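Local coordinates for protein ubiquitin conjugating enzyme (Plasmodium yoelii, PDB 2PWQ) that probably acts as an E2 ubiquitin-conjugating enzyme, presumably carrying activated ubiquitin as a thioester on its way to a substrate, at residues L74-P79 with L120-A125. Sequence-based numbering, arbitrary orientation.
Sequences LAITIP and LTIRTA
Ile122, in the first turn of helix 122-134, splits its two branches between Ile76 and Ile78, alternate residues that turn the same face of the 74-79 segment to the helix. Its longer branch, with CG1 beside the backbone N (chi1 -69°), opposite the carbonyl carbon, and CD1 extended beyond it, reaches Ile78. There Ile122 CD1 lies 3.7 Å from Ile78 CD1 and also touches Ile78 CG1. The shorter branch serves the other neighbour, Ile122 CG2 standing 4.2 Å from Ile76 CD1, a looser touch. In both pairs the side chains cross at a slant, and the contact is purely apolar and buried. Trp55 and Tyr82 also pack on Ile122, while Leu28 of helix 23-37 touches Ile78. The helix start is capped by Thr121, the N-cap residue: its OG1 accepts from Thr124 N at 3.1 Å (N-H...O angle 153°). Thr121 O takes two donors, Thr124 OG1 at 3.1 Å and Ala125 N, and Glu31 OE1 accepts from Ile122 N. One branched residue thus spans Ile76, on the strand, and Ile78, just past its end, an example of a helix packing on the antiparallel four-stranded sheet of the ubiquitin-conjugating (UBC) fold.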
loop_
_atom_site.group_PDB
_atom_site.type_symbol
_atom_site.label_atom_id
_atom_site.label_comp_id
_atom_site.label_asym_id
_atom_site.label_seq_id
_atom_site.Cartn_x
_atom_site.Cartn_y
_atom_site.Cartn_z
ATOM N N LEU A 74 -1.180 -3.050 5.182
ATOM C CA LEU A 74 0.181 -2.548 4.987
ATOM C C LEU A 74 0.720 -1.970 6.305
ATOM O O LEU A 74 -0.045 -1.628 7.192
ATOM C CB LEU A 74 0.248 -1.480 3.844
ATOM C CG LEU A 74 -0.283 -1.819 2.434
ATOM C CD1 LEU A 74 -1.813 -1.530 2.286
ATOM C CD2 LEU A 74 0.500 -1.098 1.343
ATOM N N ALA A 75 2.042 -1.838 6.403
ATOM C CA ALA A 75 2.717 -1.244 7.552
ATOM C C ALA A 75 3.274 0.068 7.092
ATOM O O ALA A 75 4.018 0.092 6.139
ATOM C CB ALA A 75 3.893 -2.181 8.061
ATOM N N ILE A 76 2.922 1.143 7.781
ATOM C CA ILE A 76 3.316 2.511 7.402
ATOM C C ILE A 76 4.210 3.140 8.494
ATOM O O ILE A 76 3.737 3.479 9.577
ATOM C CB ILE A 76 2.066 3.378 7.167
ATOM C CG1 ILE A 76 1.125 2.688 6.163
ATOM C CG2 ILE A 76 2.462 4.834 6.722
ATOM C CD1 ILE A 76 -0.276 3.254 6.136
ATOM N N THR A 77 5.507 3.275 8.251
ATOM C CA THR A 77 6.319 3.947 9.251
ATOM C C THR A 77 6.622 5.379 8.821
ATOM O O THR A 77 7.236 5.623 7.749
ATOM C CB THR A 77 7.591 3.162 9.677
ATOM O OG1 THR A 77 8.678 3.521 8.848
ATOM C CG2 THR A 77 7.409 1.667 9.587
ATOM N N ILE A 78 6.153 6.332 9.628
ATOM C CA ILE A 78 6.186 7.760 9.268
ATOM C C ILE A 78 7.390 8.386 9.930
ATOM O O ILE A 78 7.569 8.206 11.141
ATOM C CB ILE A 78 4.907 8.453 9.731
ATOM C CG1 ILE A 78 3.710 7.759 9.105
ATOM C CG2 ILE A 78 4.934 9.963 9.420
ATOM C CD1 ILE A 78 2.454 7.945 9.831
ATOM N N PRO A 79 8.238 9.109 9.157
ATOM C CA PRO A 79 9.460 9.662 9.761
ATOM C C PRO A 79 9.169 10.820 10.707
ATOM O O PRO A 79 8.104 11.439 10.595
ATOM C CB PRO A 79 10.266 10.147 8.538
ATOM C CG PRO A 79 9.257 10.452 7.529
ATOM C CD PRO A 79 8.148 9.449 7.718
ATOM N N LEU A 120 1.931 16.121 -0.566
ATOM C CA LEU A 120 1.491 14.733 -0.644
ATOM C C LEU A 120 0.923 14.260 0.721
ATOM O O LEU A 120 1.154 14.888 1.760
ATOM C CB LEU A 120 2.650 13.875 -1.178
ATOM C CG LEU A 120 2.788 13.942 -2.717
ATOM C CD1 LEU A 120 4.055 13.309 -3.218
ATOM C CD2 LEU A 120 1.570 13.295 -3.392
ATOM N N THR A 121 0.127 13.197 0.700
ATOM C CA THR A 121 -0.453 12.634 1.901
ATOM C C THR A 121 -0.353 11.105 1.850
ATOM O O THR A 121 -0.253 10.471 0.780
ATOM C CB THR A 121 -1.944 12.976 2.072
ATOM O OG1 THR A 121 -2.689 12.282 1.074
ATOM C CG2 THR A 121 -2.213 14.515 1.920
ATOM N N ILE A 122 -0.449 10.518 3.035
ATOM C CA ILE A 122 -0.431 9.077 3.132
ATOM C C ILE A 122 -1.583 8.430 2.343
ATOM O O ILE A 122 -1.345 7.529 1.592
ATOM C CB ILE A 122 -0.363 8.664 4.621
ATOM C CG1 ILE A 122 1.012 9.051 5.154
ATOM C CG2 ILE A 122 -0.564 7.164 4.759
ATOM C CD1 ILE A 122 1.110 9.141 6.618
ATOM N N ARG A 123 -2.814 8.894 2.465
ATOM C CA ARG A 123 -3.902 8.363 1.636
ATOM C C ARG A 123 -3.556 8.421 0.134
ATOM O O ARG A 123 -3.908 7.523 -0.655
ATOM C CB ARG A 123 -5.205 9.126 1.867
ATOM C CG ARG A 123 -6.410 8.323 1.416
ATOM C CD ARG A 123 -7.726 8.961 1.709
ATOM N NE ARG A 123 -8.805 8.052 1.318
ATOM C CZ ARG A 123 -9.217 7.842 0.069
ATOM N NH1 ARG A 123 -8.693 8.500 -0.959
ATOM N NH2 ARG A 123 -10.200 7.004 -0.154
ATOM N N THR A 124 -2.889 9.480 -0.290
ATOM C CA THR A 124 -2.577 9.516 -1.716
ATOM C C THR A 124 -1.434 8.498 -2.040
ATOM O O THR A 124 -1.458 7.860 -3.098
ATOM C CB THR A 124 -2.490 10.979 -2.339
ATOM O OG1 THR A 124 -1.396 11.713 -1.787
ATOM C CG2 THR A 124 -3.808 11.774 -2.068
ATOM N N ALA A 125 -0.486 8.306 -1.126
ATOM C CA ALA A 125 0.533 7.234 -1.292
ATOM C C ALA A 125 -0.138 5.876 -1.424
ATOM O O ALA A 125 0.235 5.061 -2.267
ATOM C CB ALA A 125 1.550 7.222 -0.140
#